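Local coordinates for zinc phosphodiesterase ELAC protein 1 (Homo sapiens, PDB 3ZWF) that cuts tRNA precursors at their 3' ends as a two-zinc phosphodiesterase and removes 2',3'-cyclic phosphate from tRNAs under repair, at residues L164-D167 with V172-A175; E29-D34 with F187-K192; H287-P292 with L309-Q314. One frame throughout, in Å; residues are numbered along the deposited sequence.

Interaction 1 (L164-D167 with V172-A175); sequences LLFD and VVKA
Leu-165 and Phe-166 both turn their backbone N-H groups to one acceptor, the carbonyl oxygen of Val-173. Leu-165 N donates over 2.9 Å to Val-173 O, and Phe-166 N reaches the same oxygen over a longer 3.3 Å. In return Val-173 N gives a nearly straight bond of 2.9 Å to Phe-166 O (angle at the hydrogen 173°), and the CA of Val-172 adds a CA-H...O contact to that carbonyl.

Two residues set against one make a classic beta bulge in the antiparallel hairpin of strands 163-167 and 171-179. The bulge shifts the register by one: Leu-164 pairs with Lys-174 before it and Asp-167 with Val-172 after it, both non-hydrogen-bonded, while Phe-166 and Val-173 form the hydrogen-bonded pair between. Leu-165, the extra residue, has a psi of -56°, far from extended, and its CB is directed at the partner strand.

Apolar contacts lie on both faces. Phe-166 and Val-173 run side by side on the inner one. With its CG set between the backbone N and the carbonyl carbon (chi1 55°), the phenyl ring swings over the valine, whose CB sits 4.0 Å from the ring centroid in a CH-pi contact, while CG2 comes within 3.4 Å of Phe-166 CZ. A flat ring and a branched valine fit closely here, against Trp-31 and Phe-57 of the facing sheet. Leu-165 CD1 extends this packing to Val-173 CG1 and the small Ala-175 CB. On the other face, Leu-164 CD1 lies against Val-172 CG1 and the extended aliphatic chain of Lys-174.

The polar groups suit this more exposed face. Asp-167 lays its carboxylate alongside the methyls of Val-172, and its OD1 forms a salt bridge with Lys-192.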
ATOM      1  N   LEU A 164      21.325  14.857  12.781  1.00 33.91           N
ATOM      2  CA  LEU A 164      22.203  14.874  11.605  1.00 35.50           C
ATOM      3  C   LEU A 164      21.980  13.604  10.820  1.00 35.47           C
ATOM      4  O   LEU A 164      22.197  12.508  11.325  1.00 35.97           O
ATOM      5  CB  LEU A 164      23.689  15.017  11.980  1.00 38.76           C
ATOM      6  CG  LEU A 164      24.652  15.146  10.784  1.00 39.83           C
ATOM      7  CD1 LEU A 164      24.259  16.312   9.845  1.00 39.30           C
ATOM      8  CD2 LEU A 164      26.089  15.284  11.268  1.00 49.06           C
ATOM      9  N   LEU A 165      21.474  13.742   9.596  1.00 35.92           N
ATOM     10  CA  LEU A 165      21.242  12.562   8.760  1.00 33.62           C
ATOM     11  C   LEU A 165      22.534  12.249   7.988  1.00 37.46           C
ATOM     12  O   LEU A 165      23.092  11.150   8.108  1.00 38.90           O
ATOM     13  CB  LEU A 165      20.024  12.738   7.881  1.00 31.83           C
ATOM     14  CG  LEU A 165      18.737  13.064   8.658  1.00 30.88           C
ATOM     15  CD1 LEU A 165      17.449  12.906   7.764  1.00 30.04           C
ATOM     16  CD2 LEU A 165      18.608  12.213   9.970  1.00 32.68           C
ATOM     17  N   PHE A 166      23.033  13.234   7.246  1.00 38.28           N
ATOM     18  CA  PHE A 166      24.348  13.123   6.596  1.00 41.37           C
ATOM     19  C   PHE A 166      24.882  14.473   6.192  1.00 43.07           C
ATOM     20  O   PHE A 166      24.130  15.430   6.038  1.00 41.06           O
ATOM     21  CB  PHE A 166      24.338  12.151   5.409  1.00 40.66           C
ATOM     22  CG  PHE A 166      23.299  12.450   4.370  1.00 37.35           C
ATOM     23  CD1 PHE A 166      22.039  11.935   4.464  1.00 37.90           C
ATOM     24  CD2 PHE A 166      23.598  13.300   3.290  1.00 39.04           C
ATOM     25  CE1 PHE A 166      21.078  12.199   3.491  1.00 36.40           C
ATOM     26  CE2 PHE A 166      22.660  13.592   2.331  1.00 38.42           C
ATOM     27  CZ  PHE A 166      21.385  13.049   2.422  1.00 37.74           C
ATOM     28  N   ASP A 167      26.207  14.531   6.079  1.00 44.17           N
ATOM     29  CA  ASP A 167      26.927  15.729   5.752  1.00 50.84           C
ATOM     30  C   ASP A 167      28.090  15.368   4.846  1.00 67.14           C
ATOM     31  O   ASP A 167      29.131  14.921   5.323  1.00 59.90           O
ATOM     32  CB  ASP A 167      27.475  16.380   7.031  1.00 55.96           C
ATOM     33  CG  ASP A 167      27.950  17.790   6.797  1.00 61.48           C
ATOM     34  OD1 ASP A 167      28.268  18.097   5.634  1.00 65.06           O
ATOM     35  OD2 ASP A 167      28.002  18.595   7.757  1.00 77.66           O
ATOM     36  N   VAL A 172      24.165  18.932   3.133  1.00 41.26           N
ATOM     37  CA  VAL A 172      23.948  18.627   4.557  1.00 41.78           C
ATOM     38  C   VAL A 172      22.457  18.460   4.739  1.00 38.55           C
ATOM     39  O   VAL A 172      21.683  19.378   4.402  1.00 39.55           O
ATOM     40  CB  VAL A 172      24.414  19.750   5.503  1.00 45.94           C
ATOM     41  CG1 VAL A 172      24.390  19.246   6.935  1.00 45.12           C
ATOM     42  CG2 VAL A 172      25.776  20.187   5.148  1.00 53.18           C
ATOM     43  N   VAL A 173      22.058  17.296   5.252  1.00 35.58           N
ATOM     44  CA  VAL A 173      20.649  16.990   5.509  1.00 33.74           C
ATOM     45  C   VAL A 173      20.406  16.676   6.984  1.00 33.16           C
ATOM     46  O   VAL A 173      21.130  15.883   7.605  1.00 35.08           O
ATOM     47  CB  VAL A 173      20.121  15.860   4.599  1.00 33.02           C
ATOM     48  CG1 VAL A 173      18.644  15.588   4.842  1.00 31.01           C
ATOM     49  CG2 VAL A 173      20.375  16.225   3.153  1.00 34.08           C
ATOM     50  N   LYS A 174      19.413  17.358   7.549  1.00 32.37           N
ATOM     51  CA  LYS A 174      19.074  17.254   8.967  1.00 32.30           C
ATOM     52  C   LYS A 174      17.590  17.074   9.117  1.00 31.37           C
ATOM     53  O   LYS A 174      16.840  17.440   8.215  1.00 31.67           O
ATOM     54  CB  LYS A 174      19.531  18.499   9.740  1.00 34.08           C
ATOM     55  CG  LYS A 174      21.022  18.674   9.757  1.00 36.83           C
ATOM     56  CD  LYS A 174      21.438  19.947  10.452  1.00 38.90           C
ATOM     57  CE  LYS A 174      22.932  19.945  10.596  1.00 39.84           C
ATOM     58  NZ  LYS A 174      23.309  21.240  11.168  1.00 42.13           N
ATOM     59  N   ALA A 175      17.181  16.486  10.241  1.00 30.10           N
ATOM     60  CA  ALA A 175      15.766  16.421  10.618  1.00 29.18           C
ATOM     61  C   ALA A 175      15.550  17.264  11.879  1.00 29.78           C
ATOM     62  O   ALA A 175      16.472  17.531  12.661  1.00 30.76           O
ATOM     63  CB  ALA A 175      15.309  14.998  10.843  1.00 28.29           C
TER

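Interaction 2 (E29-D34 with F187-K192); sequences ECWLFD and FSVVEK
Phe-33 and Val-189 have the most surface buried here, with Phe-187 next, and all three point their CB atoms across the gap between two strands whose axes come no closer than 11.0 Å. At that separation side chains alone bridge the distance, so large aromatic and beta-branched residues suit it.

The ring of Phe-33 is the central piece. Its CE2 edge meets Phe-187 CB at 3.8 Å, close to the phenyl plane, while CZ touches Val-189 CG2 at 3.9 Å. The two phenyl rings are inclined at 58° with centroids 5.8 Å apart, an oblique pair that brings Phe-33 CD2 to Phe-187 CD2.

Val-189 spreads its two methyls over both aromatic neighbours. A chi1 of 177° sends CG1 to within 3.7 Å of Trp-31 CZ3, while CG2, besides touching Phe-33, also borders the indole. The long indole spans the gap, and its orientation is steadied within its own strand: Trp-31 NE1 donates to Glu-29 OE2 over 2.9 Å, in the ring plane but from above the carboxylate plane. Thr-54 also bonds that oxygen.

This is the hydrophobic interior of the metallo-beta-lactamase alpha-beta/beta-alpha sandwich, where strand 29-33 of one sheet faces strand 184-191 of the other. Phe-57 of strand 53-57 stacks on Phe-33 and meets Phe-187 edge-to-face, while Phe-171 and Val-173 of strand 171-179 close round Trp-31.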
ATOM      1  N   GLU A  29      19.732  12.128  -9.631  1.00 56.84           N
ATOM      2  CA  GLU A  29      19.550  11.458  -8.328  1.00 49.63           C
ATOM      3  C   GLU A  29      18.257  11.916  -7.638  1.00 43.77           C
ATOM      4  O   GLU A  29      18.077  13.123  -7.409  1.00 41.33           O
ATOM      5  CB  GLU A  29      20.755  11.709  -7.406  1.00 53.87           C
ATOM      6  CG  GLU A  29      20.530  11.243  -5.962  1.00 50.94           C
ATOM      7  CD  GLU A  29      21.815  11.020  -5.172  1.00 53.22           C
ATOM      8  OE1 GLU A  29      22.908  11.245  -5.728  1.00 58.23           O
ATOM      9  OE2 GLU A  29      21.722  10.618  -3.981  1.00 43.73           O
ATOM     10  N   CYS A  30      17.382  10.939  -7.319  1.00 39.35           N
ATOM     11  CA  CYS A  30      16.063  11.181  -6.714  1.00 33.90           C
ATOM     12  C   CYS A  30      16.031  10.817  -5.240  1.00 31.30           C
ATOM     13  O   CYS A  30      16.401   9.699  -4.858  1.00 30.48           O
ATOM     14  CB  CYS A  30      14.922  10.425  -7.454  1.00 34.13           C
ATOM     15  SG  CYS A  30      14.608  11.008  -9.098  1.00 51.19           S
ATOM     16  N   TRP A  31      15.547  11.748  -4.426  1.00 30.03           N
ATOM     17  CA  TRP A  31      15.221  11.490  -3.022  1.00 28.94           C
ATOM     18  C   TRP A  31      13.706  11.595  -2.794  1.00 27.85           C
ATOM     19  O   TRP A  31      13.071  12.598  -3.137  1.00 27.93           O
ATOM     20  CB  TRP A  31      15.918  12.454  -2.045  1.00 29.24           C
ATOM     21  CG  TRP A  31      17.390  12.444  -2.088  1.00 30.38           C
ATOM     22  CD1 TRP A  31      18.208  11.540  -2.698  1.00 31.08           C
ATOM     23  CD2 TRP A  31      18.252  13.398  -1.439  1.00 31.11           C
ATOM     24  NE1 TRP A  31      19.532  11.889  -2.492  1.00 32.22           N
ATOM     25  CE2 TRP A  31      19.580  13.035  -1.736  1.00 32.27           C
ATOM     26  CE3 TRP A  31      18.014  14.523  -0.656  1.00 31.00           C
ATOM     27  CZ2 TRP A  31      20.671  13.754  -1.266  1.00 33.32           C
ATOM     28  CZ3 TRP A  31      19.104  15.270  -0.211  1.00 32.06           C
ATOM     29  CH2 TRP A  31      20.411  14.874  -0.520  1.00 33.20           C
ATOM     30  N   LEU A  32      13.138  10.545  -2.228  1.00 26.98           N
ATOM     31  CA  LEU A  32      11.715  10.500  -1.946  1.00 26.05           C
ATOM     32  C   LEU A  32      11.404  10.869  -0.494  1.00 25.41           C
ATOM     33  O   LEU A  32      11.980  10.322   0.446  1.00 25.54           O
ATOM     34  CB  LEU A  32      11.174   9.085  -2.251  1.00 25.65           C
ATOM     35  CG  LEU A  32       9.689   8.791  -1.951  1.00 24.79           C
ATOM     36  CD1 LEU A  32       8.771   9.609  -2.815  1.00 24.91           C
ATOM     37  CD2 LEU A  32       9.426   7.285  -2.143  1.00 24.61           C
ATOM     38  N   PHE A  33      10.465  11.776  -0.331  1.00 25.12           N
ATOM     39  CA  PHE A  33       9.988  12.232   0.965  1.00 24.64           C
ATOM     40  C   PHE A  33       8.547  11.760   1.103  1.00 23.90           C
ATOM     41  O   PHE A  33       7.644  12.250   0.406  1.00 23.90           O
ATOM     42  CB  PHE A  33      10.095  13.764   1.092  1.00 25.12           C
ATOM     43  CG  PHE A  33      11.493  14.244   1.175  1.00 25.93           C
ATOM     44  CD1 PHE A  33      12.251  14.437   0.024  1.00 26.89           C
ATOM     45  CD2 PHE A  33      12.102  14.471   2.417  1.00 26.04           C
ATOM     46  CE1 PHE A  33      13.604  14.887   0.112  1.00 27.96           C
ATOM     47  CE2 PHE A  33      13.431  14.874   2.500  1.00 26.92           C
ATOM     48  CZ  PHE A  33      14.175  15.086   1.346  1.00 27.86           C
ATOM     49  N   ASP A  34       8.387  10.789   2.002  1.00 23.43           N
ATOM     50  CA  ASP A  34       7.138  10.051   2.271  1.00 22.85           C
ATOM     51  C   ASP A  34       6.737   9.119   1.127  1.00 22.83           C
ATOM     52  O   ASP A  34       7.162   9.253  -0.023  1.00 23.26           O
ATOM     53  CB  ASP A  34       5.997  10.975   2.724  1.00 22.68           C
ATOM     54  CG  ASP A  34       6.203  11.486   4.200  1.00 23.60           C
ATOM     55  OD1 ASP A  34       6.977  10.875   4.902  1.00 25.94           O
ATOM     56  OD2 ASP A  34       5.546  12.456   4.614  1.00 27.62           O
ATOM     57  N   PHE A 187      12.423  17.849   7.458  1.00 27.49           N
ATOM     58  CA  PHE A 187      13.732  17.629   6.886  1.00 28.12           C
ATOM     59  C   PHE A 187      14.202  18.892   6.210  1.00 29.05           C
ATOM     60  O   PHE A 187      13.438  19.556   5.490  1.00 28.95           O
ATOM     61  CB  PHE A 187      13.727  16.488   5.884  1.00 27.62           C
ATOM     62  CG  PHE A 187      13.300  15.168   6.481  1.00 26.81           C
ATOM     63  CD1 PHE A 187      14.172  14.422   7.233  1.00 27.01           C
ATOM     64  CD2 PHE A 187      12.004  14.710   6.296  1.00 25.98           C
ATOM     65  CE1 PHE A 187      13.787  13.217   7.803  1.00 26.38           C
ATOM     66  CE2 PHE A 187      11.606  13.508   6.868  1.00 25.39           C
ATOM     67  CZ  PHE A 187      12.504  12.752   7.622  1.00 25.59           C
ATOM     68  N   SER A 188      15.467  19.224   6.492  1.00 30.10           N
ATOM     69  CA  SER A 188      16.143  20.330   5.873  1.00 32.31           C
ATOM     70  C   SER A 188      17.238  19.818   4.942  1.00 32.66           C
ATOM     71  O   SER A 188      18.142  19.092   5.378  1.00 33.88           O
ATOM     72  CB  SER A 188      16.809  21.181   6.955  1.00 38.10           C
ATOM     73  OG  SER A 188      17.570  22.217   6.362  1.00 47.48           O
ATOM     74  N   VAL A 189      17.197  20.244   3.686  1.00 32.26           N
ATOM     75  CA  VAL A 189      18.227  19.887   2.724  1.00 33.11           C
ATOM     76  C   VAL A 189      18.968  21.151   2.296  1.00 35.26           C
ATOM     77  O   VAL A 189      18.367  22.072   1.715  1.00 35.17           O
ATOM     78  CB  VAL A 189      17.641  19.172   1.479  1.00 32.57           C
ATOM     79  CG1 VAL A 189      18.764  18.888   0.460  1.00 33.74           C
ATOM     80  CG2 VAL A 189      16.898  17.869   1.897  1.00 31.15           C
ATOM     81  N   VAL A 190      20.258  21.182   2.588  1.00 36.29           N
ATOM     82  CA  VAL A 190      21.109  22.310   2.190  1.00 39.59           C
ATOM     83  C   VAL A 190      22.146  21.848   1.181  1.00 41.11           C
ATOM     84  O   VAL A 190      22.935  20.951   1.440  1.00 41.30           O
ATOM     85  CB  VAL A 190      21.786  22.990   3.404  1.00 40.49           C
ATOM     86  CG1 VAL A 190      22.883  23.975   2.946  1.00 43.41           C
ATOM     87  CG2 VAL A 190      20.747  23.720   4.244  1.00 40.24           C
ATOM     88  N   GLU A 191      22.117  22.475   0.018  1.00 42.63           N
ATOM     89  CA  GLU A 191      23.130  22.274  -1.002  1.00 47.43           C
ATOM     90  C   GLU A 191      24.322  23.163  -0.649  1.00 50.19           C
ATOM     91  O   GLU A 191      24.144  24.298  -0.200  1.00 59.94           O
ATOM     92  CB  GLU A 191      22.562  22.645  -2.368  1.00 51.65           C
ATOM     93  CG  GLU A 191      23.535  22.520  -3.538  1.00 63.91           C
ATOM     94  CD  GLU A 191      23.070  23.298  -4.773  1.00 76.03           C
ATOM     95  OE1 GLU A 191      22.623  24.469  -4.639  1.00 67.12           O
ATOM     96  OE2 GLU A 191      23.161  22.729  -5.882  1.00 88.62           O
ATOM     97  N   LYS A 192      25.537  22.649  -0.810  1.00 50.43           N
ATOM     98  CA  LYS A 192      26.733  23.453  -0.539  1.00 53.58           C
ATOM     99  C   LYS A 192      27.239  24.116  -1.811  1.00 59.86           C
ATOM    100  O   LYS A 192      27.183  23.522  -2.883  1.00 62.75           O
ATOM    101  CB  LYS A 192      27.812  22.588   0.085  1.00 56.72           C
ATOM    102  CG  LYS A 192      27.368  21.954   1.380  1.00 51.78           C
ATOM    103  CD  LYS A 192      28.494  21.202   2.019  1.00 55.91           C
ATOM    104  CE  LYS A 192      28.033  20.508   3.266  1.00 56.54           C
ATOM    105  NZ  LYS A 192      29.178  19.928   4.011  1.00 57.99           N
TER

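Interaction 3 (H287-P292 with L309-Q314); sequences HGHSTP and LTHFSQ. With ZN (zinc ion), chain D; PO4 (phosphate ion), chain F.
Leu-309 opens the contact, its CD1 lying 4.1 Å from CB of Pro-292 where strand 306-310 nears its end. From this apolar end the contact runs to His-311 and His-289 at the two-zinc site of the metallo-beta-lactamase fold, in which metal ligands come from loops at the strand ends. The branched leucine fills the space between the proline and Val-346 and Leu-348 of the adjoining strand. Pro-292, the first residue of helix 292-301, suits that place because a first-turn residue needs no N-H for the helix; Thr-291 before it is the N-cap.

Past Thr-310 the chain leaves the sheet at His-311, whose positive phi marks the turn. A chi1 of -162° carries its imidazole away from its own backbone N and into the site, where NE2 binds zinc at 2.2 Å; Thr-275 is a polar partner of this histidine outside the two segments. Asp-64, His-65 and Asp-251 supply the other protein ligands of this ion; a water and O3 of a phosphate, probably from the crystallisation liquor and also hydrogen-bonded to Arg-181, complete the set.

Facing it, His-289 follows the Schellman motif that ends helix 281-286, with Gly-288 as its C-prime residue at positive phi. The two imidazoles are inclined at 42° and approach through their CE1 atoms, 3.5 Å apart. Glu-273 OE2 is hydrogen-bonded to ND1 of His-289; with the phosphate at NE2, this bond holds the ring's rotation. On that second nitrogen, NE2 donates to phosphate O4 at the ring edge, over 2.6 Å with an angle of 162° at the hydrogen.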
ATOM      1  N   HIS A 287      -6.405  17.405  15.573  1.00 30.92           N
ATOM      2  CA  HIS A 287      -5.837  16.276  14.841  1.00 31.22           C
ATOM      3  C   HIS A 287      -4.361  16.408  14.509  1.00 28.89           C
ATOM      4  O   HIS A 287      -3.848  15.635  13.693  1.00 29.61           O
ATOM      5  CB  HIS A 287      -6.633  16.005  13.576  1.00 32.78           C
ATOM      6  CG  HIS A 287      -7.995  15.461  13.845  1.00 44.41           C
ATOM      7  ND1 HIS A 287      -9.108  16.265  13.964  1.00 46.95           N
ATOM      8  CD2 HIS A 287      -8.421  14.194  14.067  1.00 52.01           C
ATOM      9  CE1 HIS A 287     -10.166  15.515  14.215  1.00 45.91           C
ATOM     10  NE2 HIS A 287      -9.774  14.257  14.298  1.00 48.08           N
ATOM     11  N   GLY A 288      -3.694  17.377  15.127  1.00 27.40           N
ATOM     12  CA  GLY A 288      -2.249  17.601  14.892  1.00 26.93           C
ATOM     13  C   GLY A 288      -1.922  18.128  13.506  1.00 26.34           C
ATOM     14  O   GLY A 288      -0.844  17.854  12.935  1.00 25.96           O
ATOM     15  N   HIS A 289      -2.857  18.919  12.972  1.00 26.40           N
ATOM     16  CA  HIS A 289      -2.747  19.477  11.639  1.00 25.97           C
ATOM     17  C   HIS A 289      -2.667  21.019  11.679  1.00 26.55           C
ATOM     18  O   HIS A 289      -2.858  21.635  12.725  1.00 27.31           O
ATOM     19  CB  HIS A 289      -3.905  19.005  10.743  1.00 25.64           C
ATOM     20  CG  HIS A 289      -3.799  17.560  10.346  1.00 25.08           C
ATOM     21  ND1 HIS A 289      -2.646  17.021   9.823  1.00 24.93           N
ATOM     22  CD2 HIS A 289      -4.704  16.546  10.378  1.00 27.02           C
ATOM     23  CE1 HIS A 289      -2.833  15.733   9.571  1.00 25.19           C
ATOM     24  NE2 HIS A 289      -4.070  15.409   9.923  1.00 25.22           N
ATOM     25  N   SER A 290      -2.423  21.561  10.498  1.00 26.29           N
ATOM     26  CA  SER A 290      -2.322  23.019  10.261  1.00 26.85           C
ATOM     27  C   SER A 290      -3.335  23.496   9.230  1.00 26.79           C
ATOM     28  O   SER A 290      -3.880  22.737   8.402  1.00 26.28           O
ATOM     29  CB  SER A 290      -0.925  23.345   9.767  1.00 26.82           C
ATOM     30  OG  SER A 290       0.029  23.131  10.777  1.00 27.10           O
ATOM     31  N   THR A 291      -3.570  24.791   9.278  1.00 27.46           N
ATOM     32  CA  THR A 291      -4.395  25.463   8.287  1.00 27.58           C
ATOM     33  C   THR A 291      -3.495  26.444   7.493  1.00 27.86           C
ATOM     34  O   THR A 291      -2.317  26.623   7.831  1.00 28.03           O
ATOM     35  CB  THR A 291      -5.535  26.225   8.956  1.00 28.29           C
ATOM     36  OG1 THR A 291      -4.996  27.323   9.687  1.00 29.09           O
ATOM     37  CG2 THR A 291      -6.354  25.307   9.878  1.00 28.27           C
ATOM     38  N   PRO A 292      -4.027  27.057   6.415  1.00 28.01           N
ATOM     39  CA  PRO A 292      -3.114  27.895   5.648  1.00 28.39           C
ATOM     40  C   PRO A 292      -2.517  29.079   6.427  1.00 29.27           C
ATOM     41  O   PRO A 292      -1.359  29.410   6.215  1.00 29.55           O
ATOM     42  CB  PRO A 292      -3.993  28.408   4.518  1.00 28.59           C
ATOM     43  CG  PRO A 292      -4.964  27.275   4.282  1.00 27.95           C
ATOM     44  CD  PRO A 292      -5.279  26.792   5.664  1.00 27.83           C
ATOM     45  N   LEU A 309       1.928  24.573  -0.177  1.00 27.64           N
ATOM     46  CA  LEU A 309       0.977  23.889   0.709  1.00 26.88           C
ATOM     47  C   LEU A 309       0.534  22.586   0.057  1.00 26.37           C
ATOM     48  O   LEU A 309       0.389  22.501  -1.163  1.00 26.68           O
ATOM     49  CB  LEU A 309      -0.237  24.790   0.959  1.00 27.08           C
ATOM     50  CG  LEU A 309       0.099  26.141   1.668  1.00 27.73           C
ATOM     51  CD1 LEU A 309      -1.171  26.873   1.964  1.00 27.93           C
ATOM     52  CD2 LEU A 309       0.883  25.910   2.947  1.00 27.59           C
ATOM     53  N   THR A 310       0.393  21.592   0.914  1.00 25.73           N
ATOM     54  CA  THR A 310       0.039  20.246   0.459  1.00 25.30           C
ATOM     55  C   THR A 310      -0.702  19.535   1.557  1.00 24.77           C
ATOM     56  O   THR A 310      -1.101  20.122   2.552  1.00 24.80           O
ATOM     57  CB  THR A 310       1.296  19.500  -0.043  1.00 25.33           C
ATOM     58  OG1 THR A 310       0.938  18.326  -0.782  1.00 25.16           O
ATOM     59  CG2 THR A 310       2.230  19.145   1.124  1.00 25.03           C
ATOM     60  N   HIS A 311      -0.991  18.245   1.319  1.00 24.44           N
ATOM     61  CA  HIS A 311      -1.729  17.419   2.296  1.00 24.07           C
ATOM     62  C   HIS A 311      -3.093  17.994   2.593  1.00 24.26           C
ATOM     63  O   HIS A 311      -3.489  18.139   3.733  1.00 24.24           O
ATOM     64  CB  HIS A 311      -0.917  17.226   3.599  1.00 23.85           C
ATOM     65  CG  HIS A 311      -1.363  16.095   4.472  1.00 23.57           C
ATOM     66  ND1 HIS A 311      -2.284  16.241   5.487  1.00 23.67           N
ATOM     67  CD2 HIS A 311      -0.903  14.822   4.571  1.00 23.31           C
ATOM     68  CE1 HIS A 311      -2.436  15.090   6.118  1.00 23.51           C
ATOM     69  NE2 HIS A 311      -1.576  14.228   5.609  1.00 23.26           N
ATOM     70  N   PHE A 312      -3.846  18.223   1.529  1.00 24.55           N
ATOM     71  CA  PHE A 312      -5.189  18.736   1.606  1.00 24.84           C
ATOM     72  C   PHE A 312      -6.259  17.680   1.887  1.00 25.10           C
ATOM     73  O   PHE A 312      -6.188  16.586   1.374  1.00 24.69           O
ATOM     74  CB  PHE A 312      -5.539  19.437   0.294  1.00 25.31           C
ATOM     75  CG  PHE A 312      -4.637  20.606  -0.054  1.00 25.58           C
ATOM     76  CD1 PHE A 312      -4.718  21.764   0.672  1.00 25.87           C
ATOM     77  CD2 PHE A 312      -3.745  20.533  -1.127  1.00 25.79           C
ATOM     78  CE1 PHE A 312      -3.877  22.828   0.376  1.00 26.17           C
ATOM     79  CE2 PHE A 312      -2.900  21.590  -1.441  1.00 26.20           C
ATOM     80  CZ  PHE A 312      -2.997  22.752  -0.718  1.00 26.39           C
ATOM     81  N   SER A 313      -7.187  18.023   2.778  1.00 25.87           N
ATOM     82  CA  SER A 313      -8.335  17.188   3.069  1.00 26.84           C
ATOM     83  C   SER A 313      -8.970  16.722   1.743  1.00 25.89           C
ATOM     84  O   SER A 313      -9.144  17.509   0.787  1.00 25.81           O
ATOM     85  CB  SER A 313      -9.367  17.953   3.908  1.00 32.12           C
ATOM     86  OG  SER A 313     -10.530  17.146   4.127  1.00 36.61           O
ATOM     87  N   GLN A 314      -9.308  15.421   1.719  1.00 25.57           N
ATOM     88  CA  GLN A 314      -9.873  14.835   0.510  1.00 27.55           C
ATOM     89  C   GLN A 314     -11.354  15.250   0.360  1.00 37.22           C
ATOM     90  O   GLN A 314     -12.041  15.554   1.336  1.00 37.81           O
ATOM     91  CB  GLN A 314      -9.753  13.310   0.541  1.00 25.98           C
ATOM     92  CG  GLN A 314      -8.373  12.750   0.456  1.00 25.38           C
ATOM     93  CD  GLN A 314      -7.729  12.772  -0.919  1.00 25.53           C
ATOM     94  OE1 GLN A 314      -8.237  13.379  -1.866  1.00 26.02           O
ATOM     95  NE2 GLN A 314      -6.547  12.134  -1.015  1.00 25.22           N
TER
HETATM   96 ZN    ZN D1363      -1.047  12.490   6.839  0.90 26.97          ZN
HETATM   97  P   PO4 F1365      -3.536  12.312   8.989  1.00 29.50           P
HETATM   98  O1  PO4 F1365      -2.519  12.596  10.124  1.00 26.45           O
HETATM   99  O2  PO4 F1365      -3.755  10.711   9.059  1.00 24.35           O
HETATM  100  O3  PO4 F1365      -2.945  12.542   7.656  1.00 35.68           O
HETATM  101  O4  PO4 F1365      -4.807  12.984   9.376  1.00 39.19           O
HETATM  102  O   HOH W   1      -0.856  11.047   8.446  1.00 28.39           O

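Overall arrangement
From the N terminus, strand 29-33 of the first sheet waits for more than 150 residues until strand 184-191 of the second comes to face it; interaction 2 thus closes a long loop that joins the two sheets. Interaction 1, a short hairpin, lies wholly within that loop, and its second strand leads directly into strand 184-191, its neighbour in the sheet. The two contacts touch, through a probable backbone hydrogen bond of Lys-174 O with Ser-188 N and the packing of Val-172 on Lys-192. Interaction 3 follows in series, joining the loop between helices 281-286 and 292-301 to the end of strand 306-310 in the second sheet, its centre about 22 Å from that of interaction 2.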